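Local coordinates for heme-binding protein HutZ (Vibrio cholerae, PDB 3TGV) that binds heme efficiently and probably degrades it to biliverdin beta and delta with release of the iron, at residues R14-A20 with S63-D69; Y42-H48 with D121-L127; R79-D85 with G132-F138. The protein carries 1 engineered substitution. One frame throughout, in Å; residues are numbered along the deposited sequence.

Contact 1. Residues R14-A20 with S63-D69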
loop_
_atom_site.group_PDB
_atom_site.type_symbol
_atom_site.label_atom_id
_atom_site.label_comp_id
_atom_site.label_asym_id
_atom_site.label_seq_id
_atom_site.Cartn_x
_atom_site.Cartn_y
_atom_site.Cartn_z
ATOM N N ARG A 14 -3.145 13.322 -5.942
ATOM C CA ARG A 14 -2.792 11.909 -5.897
ATOM C C ARG A 14 -3.536 11.154 -6.991
ATOM O O ARG A 14 -4.733 11.342 -7.179
ATOM C CB ARG A 14 -3.091 11.323 -4.520
ATOM C CG ARG A 14 -2.324 11.991 -3.384
ATOM C CD ARG A 14 -0.944 11.381 -3.199
ATOM N NE ARG A 14 0.045 11.956 -4.097
ATOM C CZ ARG A 14 1.181 11.363 -4.447
ATOM N NH1 ARG A 14 1.477 10.147 -3.996
ATOM N NH2 ARG A 14 2.015 11.979 -5.273
ATOM N N LYS A 15 -2.819 10.307 -7.724
ATOM C CA LYS A 15 -3.400 9.616 -8.859
ATOM C C LYS A 15 -3.605 8.124 -8.596
ATOM O O LYS A 15 -4.250 7.435 -9.385
ATOM C CB LYS A 15 -2.513 9.815 -10.093
ATOM C CG LYS A 15 -2.237 11.291 -10.392
ATOM C CD LYS A 15 -3.087 11.797 -11.549
ATOM C CE LYS A 15 -3.328 13.296 -11.460
ATOM N NZ LYS A 15 -2.063 14.074 -11.371
ATOM N N THR A 16 -3.058 7.628 -7.494
ATOM C CA THR A 16 -3.086 6.196 -7.214
ATOM C C THR A 16 -3.624 5.864 -5.818
ATOM O O THR A 16 -3.429 6.617 -4.855
ATOM C CB THR A 16 -1.675 5.573 -7.354
ATOM O OG1 THR A 16 -1.120 5.911 -8.637
ATOM C CG2 THR A 16 -1.754 4.073 -7.252
ATOM N N LEU A 17 -4.308 4.730 -5.735
ATOM C CA LEU A 17 -4.712 4.141 -4.470
ATOM C C LEU A 17 -3.834 2.940 -4.164
ATOM O O LEU A 17 -3.500 2.145 -5.065
ATOM C CB LEU A 17 -6.166 3.662 -4.549
ATOM C CG LEU A 17 -7.248 4.672 -4.927
ATOM C CD1 LEU A 17 -8.642 4.015 -4.932
ATOM C CD2 LEU A 17 -7.188 5.865 -3.968
ATOM N N GLN A 18 -3.466 2.795 -2.901
ATOM C CA GLN A 18 -2.911 1.532 -2.441
ATOM C C GLN A 18 -4.046 0.712 -1.849
ATOM O O GLN A 18 -4.879 1.237 -1.088
ATOM C CB GLN A 18 -1.801 1.738 -1.408
ATOM C CG GLN A 18 -0.965 2.996 -1.614
ATOM C CD GLN A 18 -0.321 3.079 -2.972
ATOM O OE1 GLN A 18 -0.442 4.085 -3.679
ATOM N NE2 GLN A 18 0.391 2.026 -3.344
ATOM N N LEU A 19 -4.066 -0.576 -2.177
ATOM C CA LEU A 19 -5.182 -1.449 -1.827
ATOM C C LEU A 19 -4.747 -2.681 -1.045
ATOM O O LEU A 19 -3.748 -3.317 -1.377
ATOM C CB LEU A 19 -5.909 -1.908 -3.092
ATOM C CG LEU A 19 -6.183 -0.847 -4.149
ATOM C CD1 LEU A 19 -6.627 -1.484 -5.468
ATOM C CD2 LEU A 19 -7.213 0.161 -3.633
ATOM N N ALA A 20 -5.507 -3.009 -0.005
ATOM C CA ALA A 20 -5.390 -4.300 0.649
ATOM C C ALA A 20 -6.650 -5.110 0.356
ATOM O O ALA A 20 -7.750 -4.717 0.744
ATOM C CB ALA A 20 -5.184 -4.138 2.148
ATOM N N SER A 63 -9.346 -2.451 1.880
ATOM C CA SER A 63 -8.858 -1.324 2.650
ATOM C C SER A 63 -8.074 -0.437 1.676
ATOM O O SER A 63 -7.213 -0.924 0.937
ATOM C CB SER A 63 -8.014 -1.802 3.838
ATOM O OG SER A 63 -7.495 -0.722 4.602
ATOM N N ILE A 64 -8.406 0.853 1.645
ATOM C CA ILE A 64 -7.839 1.784 0.663
ATOM C C ILE A 64 -6.968 2.863 1.312
ATOM O O ILE A 64 -7.305 3.398 2.374
ATOM C CB ILE A 64 -8.957 2.486 -0.117
ATOM C CG1 ILE A 64 -9.737 1.470 -0.955
ATOM C CG2 ILE A 64 -8.387 3.604 -0.996
ATOM C CD1 ILE A 64 -11.066 1.983 -1.446
ATOM N N MET A 65 -5.845 3.179 0.683
ATOM C CA MET A 65 -4.980 4.249 1.179
ATOM C C MET A 65 -4.458 5.127 0.050
ATOM O O MET A 65 -3.991 4.635 -0.986
ATOM C CB MET A 65 -3.813 3.681 1.991
ATOM C CG MET A 65 -2.826 4.732 2.461
ATOM S SD MET A 65 -1.573 4.096 3.600
ATOM C CE MET A 65 -0.760 2.911 2.535
ATOM N N MET A 66 -4.557 6.429 0.262
ATOM C CA MET A 66 -4.000 7.423 -0.637
ATOM C C MET A 66 -2.879 8.096 0.164
ATOM O O MET A 66 -3.118 8.616 1.259
ATOM C CB MET A 66 -5.111 8.407 -1.007
ATOM C CG MET A 66 -4.816 9.405 -2.104
ATOM S SD MET A 66 -6.214 10.558 -2.299
ATOM C CE MET A 66 -7.565 9.417 -2.498
ATOM N N ILE A 67 -1.652 8.057 -0.347
ATOM C CA ILE A 67 -0.487 8.449 0.449
ATOM C C ILE A 67 0.561 9.271 -0.315
ATOM O O ILE A 67 0.793 9.049 -1.514
ATOM C CB ILE A 67 0.189 7.194 1.076
ATOM C CG1 ILE A 67 1.314 7.611 2.021
ATOM C CG2 ILE A 67 0.686 6.222 -0.028
ATOM C CD1 ILE A 67 1.715 6.519 2.984
ATOM N N GLU A 68 1.193 10.227 0.366
ATOM C CA GLU A 68 2.213 11.036 -0.293
ATOM C C GLU A 68 3.451 10.177 -0.525
ATOM O O GLU A 68 3.636 9.165 0.141
ATOM C CB GLU A 68 2.581 12.282 0.521
ATOM C CG GLU A 68 3.485 12.010 1.701
ATOM C CD GLU A 68 3.778 13.271 2.518
ATOM O OE1 GLU A 68 3.801 14.383 1.951
ATOM O OE2 GLU A 68 3.990 13.136 3.728
ATOM N N ASP A 69 4.299 10.592 -1.458
ATOM C CA ASP A 69 5.465 9.809 -1.855
ATOM C C ASP A 69 6.516 9.768 -0.754
ATOM O O ASP A 69 6.612 10.698 0.037
ATOM C CB ASP A 69 6.083 10.408 -3.117
ATOM C CG ASP A 69 5.256 10.132 -4.360
ATOM O OD1 ASP A 69 4.518 9.123 -4.366
ATOM O OD2 ASP A 69 5.355 10.912 -5.333
HETATM O O HOH W 1 -1.476 6.911 -2.955
#
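Arg14 reaches back to Ile67 and Asp69 because its chain is bent twice, at chi2 (-86°) and again at chi3 (84°). Its NH1 makes both polar contacts: it donates along a bent path to Ile67 O at 2.8 Å, and more straightly to Asp69 OD1 at 3.2 Å, a salt bridge. OD1 lies in the guanidinium plane, yet NH1 stands above the carboxylate, the two planes being 80° apart. The same carboxylate also accepts hydrogen bonds from Glu70 N and Thr71 OG1 of the second subunit. Arginine suits this turn after helix 3-13, since one group serves carbonyl and acid while the side chains of Arg14 and Met66 pass in opposite directions, Arg14 CB 3.5 Å from Met66 CG.

Beyond it, strands 16-20 and 63-67 run antiparallel as neighbours in the split-barrel sheet of the FMN-binding clan. Gln18 with Met65 and Ala20 with Ser63 are hydrogen-bonded pairs, Gln18 N donating to Met65 O at 2.7 Å; Leu19 with Ile64 is the non-hydrogen-bonded pair between them. On the face of Leu19 and Ile64, Leu17 crosses Ile64, Leu17 CD2 touching Ile64 CG2 at 3.9 Å and also meeting Met66 CE; branched and flexible apolar chains fill the interior here. The other face, with Ala20, Ser63 and Met65, packs on Asn29 and Val30 of the second subunit. Gln18 crosses Ile67 at about a right angle, Gln18 CG 4.0 Å from Ile67 CG2. Where the strands part, a water accepts from Ile67 N at 2.9 Å and lies 2.7 Å from Thr16 O, near Gln18 OE1. Gln18 OE1 also accepts a hydrogen bond from Arg79 NH1 of the second subunit.

Contact 2. Residues Y42-H48 with D121-L127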
loop_
_atom_site.group_PDB
_atom_site.type_symbol
_atom_site.label_atom_id
_atom_site.label_comp_id
_atom_site.label_asym_id
_atom_site.label_seq_id
_atom_site.Cartn_x
_atom_site.Cartn_y
_atom_site.Cartn_z
ATOM N N TYR A 42 -15.139 5.533 -5.656
ATOM C CA TYR A 42 -13.819 5.479 -6.268
ATOM C C TYR A 42 -13.778 4.346 -7.292
ATOM O O TYR A 42 -14.393 3.303 -7.095
ATOM C CB TYR A 42 -12.740 5.275 -5.208
ATOM C CG TYR A 42 -12.564 6.439 -4.247
ATOM C CD1 TYR A 42 -11.481 7.303 -4.364
ATOM C CD2 TYR A 42 -13.474 6.670 -3.232
ATOM C CE1 TYR A 42 -11.303 8.363 -3.488
ATOM C CE2 TYR A 42 -13.309 7.737 -2.348
ATOM C CZ TYR A 42 -12.223 8.579 -2.487
ATOM O OH TYR A 42 -12.049 9.636 -1.613
ATOM N N PHE A 43 -13.058 4.550 -8.386
ATOM C CA PHE A 43 -13.018 3.540 -9.437
ATOM C C PHE A 43 -11.601 3.174 -9.831
ATOM O O PHE A 43 -10.756 4.044 -10.034
ATOM C CB PHE A 43 -13.801 4.003 -10.664
ATOM C CG PHE A 43 -15.268 4.188 -10.402
ATOM C CD1 PHE A 43 -16.180 3.206 -10.766
ATOM C CD2 PHE A 43 -15.734 5.343 -9.783
ATOM C CE1 PHE A 43 -17.534 3.378 -10.518
ATOM C CE2 PHE A 43 -17.077 5.518 -9.535
ATOM C CZ PHE A 43 -17.979 4.539 -9.898
ATOM N N VAL A 44 -11.352 1.874 -9.939
ATOM C CA VAL A 44 -10.082 1.384 -10.461
ATOM C C VAL A 44 -10.320 0.433 -11.625
ATOM O O VAL A 44 -11.314 -0.292 -11.646
ATOM C CB VAL A 44 -9.271 0.658 -9.382
ATOM C CG1 VAL A 44 -8.893 1.637 -8.264
ATOM C CG2 VAL A 44 -10.059 -0.531 -8.837
ATOM N N LEU A 45 -9.399 0.448 -12.584
ATOM C CA LEU A 45 -9.480 -0.389 -13.779
ATOM C C LEU A 45 -8.296 -1.345 -13.775
ATOM O O LEU A 45 -7.180 -0.957 -14.112
ATOM C CB LEU A 45 -9.445 0.477 -15.040
ATOM C CG LEU A 45 -9.566 -0.243 -16.392
ATOM C CD1 LEU A 45 -10.888 -0.989 -16.479
ATOM C CD2 LEU A 45 -9.418 0.727 -17.553
ATOM N N ILE A 46 -8.548 -2.595 -13.399
ATOM C CA ILE A 46 -7.475 -3.522 -13.078
ATOM C C ILE A 46 -7.605 -4.882 -13.785
ATOM O O ILE A 46 -8.672 -5.247 -14.287
ATOM C CB ILE A 46 -7.371 -3.743 -11.552
ATOM C CG1 ILE A 46 -8.679 -4.317 -11.012
ATOM C CG2 ILE A 46 -7.020 -2.444 -10.861
ATOM C CD1 ILE A 46 -8.616 -4.741 -9.545
ATOM N N SER A 47 -6.512 -5.632 -13.791
ATOM C CA SER A 47 -6.428 -6.866 -14.561
ATOM C C SER A 47 -6.813 -8.112 -13.769
ATOM O O SER A 47 -6.278 -8.367 -12.693
ATOM C CB SER A 47 -5.018 -7.016 -15.137
ATOM O OG SER A 47 -4.894 -8.193 -15.912
ATOM N N HIS A 48 -7.729 -8.899 -14.331
ATOM C CA HIS A 48 -8.133 -10.173 -13.747
ATOM C C HIS A 48 -6.955 -11.135 -13.620
ATOM O O HIS A 48 -6.993 -12.083 -12.832
ATOM C CB HIS A 48 -9.246 -10.814 -14.577
ATOM C CG HIS A 48 -9.811 -12.059 -13.966
ATOM N ND1 HIS A 48 -9.392 -13.323 -14.330
ATOM C CD2 HIS A 48 -10.748 -12.233 -13.006
ATOM C CE1 HIS A 48 -10.055 -14.221 -13.620
ATOM N NE2 HIS A 48 -10.883 -13.585 -12.811
ATOM N N ASP A 121 -9.561 -8.890 -19.842
ATOM C CA ASP A 121 -9.179 -9.100 -18.445
ATOM C C ASP A 121 -9.176 -7.817 -17.604
ATOM O O ASP A 121 -9.048 -7.881 -16.386
ATOM C CB ASP A 121 -7.885 -9.921 -18.257
ATOM C CG ASP A 121 -6.802 -9.552 -19.231
ATOM O OD1 ASP A 121 -6.327 -8.400 -19.192
ATOM O OD2 ASP A 121 -6.408 -10.433 -20.019
ATOM N N PHE A 122 -9.342 -6.661 -18.234
ATOM C CA PHE A 122 -9.431 -5.433 -17.449
ATOM C C PHE A 122 -10.843 -5.140 -17.006
ATOM O O PHE A 122 -11.726 -4.895 -17.822
ATOM C CB PHE A 122 -8.801 -4.243 -18.160
ATOM C CG PHE A 122 -7.335 -4.112 -17.896
ATOM C CD1 PHE A 122 -6.420 -4.789 -18.677
ATOM C CD2 PHE A 122 -6.874 -3.336 -16.840
ATOM C CE1 PHE A 122 -5.066 -4.686 -18.430
ATOM C CE2 PHE A 122 -5.520 -3.225 -16.585
ATOM C CZ PHE A 122 -4.614 -3.900 -17.381
ATOM N N MET A 123 -11.035 -5.185 -15.693
ATOM C CA MET A 123 -12.338 -5.036 -15.078
ATOM C C MET A 123 -12.406 -3.692 -14.364
ATOM O O MET A 123 -11.401 -3.210 -13.843
ATOM C CB MET A 123 -12.553 -6.155 -14.062
ATOM C CG MET A 123 -12.248 -7.535 -14.592
ATOM S SD MET A 123 -12.287 -8.771 -13.284
ATOM C CE MET A 123 -13.403 -9.970 -14.020
ATOM N N LEU A 124 -13.592 -3.097 -14.333
ATOM C CA LEU A 124 -13.783 -1.829 -13.638
ATOM C C LEU A 124 -14.520 -2.054 -12.326
ATOM O O LEU A 124 -15.652 -2.536 -12.317
ATOM C CB LEU A 124 -14.563 -0.860 -14.527
ATOM C CG LEU A 124 -14.963 0.498 -13.949
ATOM C CD1 LEU A 124 -13.734 1.332 -13.599
ATOM C CD2 LEU A 124 -15.841 1.228 -14.945
ATOM N N PHE A 125 -13.878 -1.716 -11.214
ATOM C CA PHE A 125 -14.508 -1.885 -9.908
ATOM C C PHE A 125 -14.893 -0.546 -9.298
ATOM O O PHE A 125 -14.088 0.377 -9.270
ATOM C CB PHE A 125 -13.590 -2.638 -8.934
ATOM C CG PHE A 125 -13.430 -4.104 -9.247
ATOM C CD1 PHE A 125 -14.230 -5.052 -8.626
ATOM C CD2 PHE A 125 -12.479 -4.529 -10.151
ATOM C CE1 PHE A 125 -14.087 -6.397 -8.907
ATOM C CE2 PHE A 125 -12.332 -5.871 -10.437
ATOM C CZ PHE A 125 -13.138 -6.806 -9.815
ATOM N N ARG A 126 -16.129 -0.453 -8.822
ATOM C CA ARG A 126 -16.548 0.674 -7.990
ATOM C C ARG A 126 -16.276 0.381 -6.521
ATOM O O ARG A 126 -16.634 -0.680 -6.018
ATOM C CB ARG A 126 -18.035 0.976 -8.175
ATOM C CG ARG A 126 -18.623 1.680 -6.970
ATOM C CD ARG A 126 -19.774 2.606 -7.309
ATOM N NE ARG A 126 -21.016 1.891 -7.566
ATOM C CZ ARG A 126 -22.221 2.384 -7.296
ATOM N NH1 ARG A 126 -22.345 3.589 -6.747
ATOM N NH2 ARG A 126 -23.307 1.668 -7.571
ATOM N N LEU A 127 -15.642 1.321 -5.830
ATOM C CA LEU A 127 -15.341 1.133 -4.419
ATOM C C LEU A 127 -16.036 2.201 -3.597
ATOM O O LEU A 127 -15.811 3.390 -3.809
ATOM C CB LEU A 127 -13.838 1.213 -4.186
ATOM C CG LEU A 127 -12.980 0.493 -5.215
ATOM C CD1 LEU A 127 -11.526 0.760 -4.910
ATOM C CD2 LEU A 127 -13.276 -0.991 -5.209
#
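Phe43 and Arg126 run alongside each other in the same direction on two antiparallel strands of the split barrel, 42-47 and 122-127. Ring and guanidinium are nearly parallel, their planes 4° apart, but it is the aliphatic part of the arginine that touches: Phe43 CE1 meets Arg126 CB at 3.4 Å and Phe43 CZ meets Arg126 CD. The long chain thus borders the ring, while its NH1 hydrogen-bonds to Glu40 O. Helix 96-109 packs on this same face, against Phe43, Leu45 and Leu124, which suits the bulky apolar residues of this face.

Farther along, Phe122 lays one ring face under Ser47 CB, a CH-pi contact 4.0 Å from the centroid; a small serine allows the ring to lie so close. The edge of that ring faces Leu45 O, with Phe122 CD2 3.6 Å away.

On the other face, Ile46 crosses Phe125 at about a right angle. With its CG1 between backbone N and carbonyl carbon (chi1 60°), Ile46 sets CG1 against Phe125 CD2 at 3.9 Å, and helix 51-58 covers both residues. Met123 carries its sulfur to the edge of the His48 ring, SD lying 4.8 Å from the centroid. Three hydrogen-bonded pairs join the backbones from Tyr42 with Leu127 to Ile46 with Met123, and a last bond lies beyond them, from His48 N to Asp121 O at 2.6 Å and 167°.

Contact 3. Residues R79-D85 with G132-F138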
loop_
_atom_site.group_PDB
_atom_site.type_symbol
_atom_site.label_atom_id
_atom_site.label_comp_id
_atom_site.label_asym_id
_atom_site.label_seq_id
_atom_site.Cartn_x
_atom_site.Cartn_y
_atom_site.Cartn_z
ATOM N N ARG A 79 3.936 9.814 7.039
ATOM C CA ARG A 79 3.554 10.138 5.673
ATOM C C ARG A 79 2.106 10.633 5.652
ATOM O O ARG A 79 1.204 10.011 6.211
ATOM C CB ARG A 79 3.776 8.939 4.735
ATOM C CG ARG A 79 5.255 8.613 4.473
ATOM C CD ARG A 79 5.437 7.304 3.711
ATOM N NE ARG A 79 5.080 7.426 2.304
ATOM C CZ ARG A 79 4.986 6.406 1.457
ATOM N NH1 ARG A 79 5.226 5.160 1.859
ATOM N NH2 ARG A 79 4.654 6.632 0.198
ATOM N N LYS A 80 1.900 11.787 5.037
ATOM C CA LYS A 80 0.571 12.358 4.879
ATOM C C LYS A 80 -0.304 11.368 4.120
ATOM O O LYS A 80 0.080 10.887 3.047
ATOM C CB LYS A 80 0.698 13.676 4.109
ATOM C CG LYS A 80 -0.561 14.480 3.904
ATOM C CD LYS A 80 -0.183 15.874 3.384
ATOM C CE LYS A 80 -1.312 16.545 2.630
ATOM N NZ LYS A 80 -0.905 17.838 1.989
ATOM N N ARG A 81 -1.473 11.048 4.670
ATOM C CA ARG A 81 -2.297 10.003 4.073
ATOM C C ARG A 81 -3.770 10.062 4.456
ATOM O O ARG A 81 -4.134 10.642 5.486
ATOM C CB ARG A 81 -1.734 8.632 4.447
ATOM C CG ARG A 81 -1.799 8.312 5.944
ATOM C CD ARG A 81 -0.889 7.133 6.282
ATOM N NE ARG A 81 -0.992 6.732 7.683
ATOM C CZ ARG A 81 -0.232 7.219 8.663
ATOM N NH1 ARG A 81 0.698 8.124 8.404
ATOM N NH2 ARG A 81 -0.402 6.793 9.908
ATOM N N LEU A 82 -4.596 9.452 3.605
ATOM C CA LEU A 82 -6.023 9.254 3.837
ATOM C C LEU A 82 -6.279 7.764 3.742
ATOM O O LEU A 82 -5.845 7.130 2.783
ATOM C CB LEU A 82 -6.846 9.913 2.733
ATOM C CG LEU A 82 -6.796 11.429 2.545
ATOM C CD1 LEU A 82 -7.688 11.831 1.399
ATOM C CD2 LEU A 82 -7.197 12.163 3.836
ATOM N N THR A 83 -6.988 7.192 4.706
ATOM C CA THR A 83 -7.259 5.752 4.669
ATOM C C THR A 83 -8.726 5.483 4.995
ATOM O O THR A 83 -9.329 6.167 5.842
ATOM C CB THR A 83 -6.354 4.985 5.656
ATOM O OG1 THR A 83 -4.988 5.375 5.462
ATOM C CG2 THR A 83 -6.458 3.482 5.428
ATOM N N PHE A 84 -9.298 4.494 4.320
ATOM C CA PHE A 84 -10.680 4.098 4.561
ATOM C C PHE A 84 -10.929 2.704 4.010
ATOM O O PHE A 84 -10.221 2.258 3.106
ATOM C CB PHE A 84 -11.664 5.099 3.945
ATOM C CG PHE A 84 -11.513 5.291 2.456
ATOM C CD1 PHE A 84 -10.545 6.138 1.948
ATOM C CD2 PHE A 84 -12.371 4.653 1.566
ATOM C CE1 PHE A 84 -10.407 6.326 0.576
ATOM C CE2 PHE A 84 -12.240 4.840 0.183
ATOM C CZ PHE A 84 -11.259 5.682 -0.303
ATOM N N ASP A 85 -11.916 2.014 4.571
ATOM C CA ASP A 85 -12.324 0.710 4.070
ATOM C C ASP A 85 -13.512 0.914 3.157
ATOM O O ASP A 85 -14.197 1.931 3.262
ATOM C CB ASP A 85 -12.690 -0.234 5.214
ATOM C CG ASP A 85 -11.496 -0.576 6.096
ATOM O OD1 ASP A 85 -10.342 -0.288 5.699
ATOM O OD2 ASP A 85 -11.711 -1.131 7.195
ATOM N N GLY A 132 -16.016 4.981 7.785
ATOM C CA GLY A 132 -15.320 6.199 8.150
ATOM C C GLY A 132 -14.044 6.442 7.364
ATOM O O GLY A 132 -13.656 5.641 6.499
ATOM N N LEU A 133 -13.392 7.556 7.683
ATOM C CA LEU A 133 -12.187 8.012 7.011
ATOM C C LEU A 133 -11.164 8.444 8.053
ATOM O O LEU A 133 -11.504 9.134 9.029
ATOM C CB LEU A 133 -12.530 9.222 6.140
ATOM C CG LEU A 133 -11.693 9.661 4.939
ATOM C CD1 LEU A 133 -11.477 11.149 4.984
ATOM C CD2 LEU A 133 -10.370 8.914 4.770
ATOM N N PHE A 134 -9.911 8.065 7.843
ATOM C CA PHE A 134 -8.824 8.536 8.687
ATOM C C PHE A 134 -7.921 9.450 7.879
ATOM O O PHE A 134 -7.567 9.152 6.734
ATOM C CB PHE A 134 -8.036 7.369 9.242
ATOM C CG PHE A 134 -6.807 7.772 10.010
ATOM C CD1 PHE A 134 -5.544 7.599 9.465
ATOM C CD2 PHE A 134 -6.908 8.277 11.294
ATOM C CE1 PHE A 134 -4.404 7.958 10.182
ATOM C CE2 PHE A 134 -5.782 8.639 12.012
ATOM C CZ PHE A 134 -4.523 8.468 11.453
ATOM N N VAL A 135 -7.543 10.557 8.494
ATOM C CA VAL A 135 -6.790 11.597 7.830
ATOM C C VAL A 135 -5.577 11.913 8.682
ATOM O O VAL A 135 -5.709 12.211 9.869
ATOM C CB VAL A 135 -7.655 12.859 7.704
ATOM C CG1 VAL A 135 -6.887 13.986 7.048
ATOM C CG2 VAL A 135 -8.930 12.533 6.934
ATOM N N LYS A 136 -4.393 11.848 8.094
ATOM C CA LYS A 136 -3.188 12.131 8.860
ATOM C C LYS A 136 -2.273 13.112 8.125
ATOM O O LYS A 136 -1.996 12.935 6.934
ATOM C CB LYS A 136 -2.448 10.829 9.173
ATOM C CG LYS A 136 -1.123 11.025 9.888
ATOM C CD LYS A 136 -1.308 11.173 11.393
ATOM C CE LYS A 136 0.035 11.201 12.117
ATOM N NZ LYS A 136 0.382 12.587 12.542
ATOM N N GLY A 137 -1.833 14.149 8.834
ATOM C CA GLY A 137 -0.867 15.104 8.311
ATOM C C GLY A 137 -1.415 16.332 7.609
ATOM O O GLY A 137 -0.681 17.021 6.894
ATOM N N PHE A 138 -2.705 16.603 7.797
ATOM C CA PHE A 138 -3.368 17.735 7.148
ATOM C C PHE A 138 -3.709 18.854 8.151
ATOM O O PHE A 138 -3.799 18.610 9.355
ATOM C CB PHE A 138 -4.657 17.270 6.477
ATOM C CG PHE A 138 -4.448 16.296 5.339
ATOM C CD1 PHE A 138 -4.568 16.718 4.027
ATOM C CD2 PHE A 138 -4.147 14.963 5.586
ATOM C CE1 PHE A 138 -4.385 15.826 2.971
ATOM C CE2 PHE A 138 -3.959 14.063 4.532
ATOM C CZ PHE A 138 -4.086 14.502 3.229
HETATM O O HOH W 2 -14.960 3.383 5.505
HETATM O O HOH W 3 -12.865 3.057 7.082
#
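The Phe138 ring has the aliphatic chain of Lys80 crossing one face at about a right angle, a CH-pi contact whose closest carbons are modelled too near each other to be trusted; Lys80 CG meets Phe138 CE2 at 3.5 Å. At the ring's edge lies Arg81 O, and Leu82 CD2 approaches obliquely. Phe10 of helix 3-13 adds an edge-to-face pairing.

The Arg81 guanidinium has Lys136 over one face, with Lys136 CG 3.7 Å from Arg81 NH1. At its own edge NH1 donates to Arg79 O at 2.9 Å, a bond that helps to hold the rotation of the group, while Arg81 NH2 lies 4.2 Å from Phe134 CE1, near the plane of that ring and at its edge. A chi1 of 65° followed by an extended run to NE carries the guanidinium across Lys136.

Arg81, Lys136 and Phe134 belong to the antiparallel pairing of strand 81-85 with the short strand 134-136 at the border of the split-barrel sheet; Lys80 and Phe138 lie just past its end. Arg81 with Lys136 and Thr83 with Phe134 are its hydrogen-bonded pairs; between them Leu82 CD2 packs on Val135 CG2 at 3.6 Å. Gly137, at phi 91°, fits where Lys80 CA leaves no room for a side chain, and past the other end two waters join Asp85 to Gly132 O.

Leucine, valine and phenylalanine thus supply the apolar contacts of one face, while methylenes of Lys80 and Lys136 lie against flat groups. Lys80 ends in a salt bridge to Glu6; that of Lys136 to Glu141 probably eases its repulsion with nearby Arg81.

All three contacts belong to one antiparallel sheet of the split barrel. Contact 1 lies nearest the chain's centre; its strand 61-67 neighbours strand 81-91 of contact 3, with centres about 10 Å apart. Contact 2 has its centre about 15 Å from that of contact 1 and about 22 Å from that of contact 3, which lies across the chain's centre from it, yet Tyr42 still meets Phe84, and Ile64 meets Leu127. Along the chain, contact 2 interleaves with both others, whereas contact 1 closes before contact 3 opens; each joins segments separated by 42 to 72 residues. Contacts 1 and 3 touch the second subunit and contact 2 does not, so the same sheet builds both core and dimer.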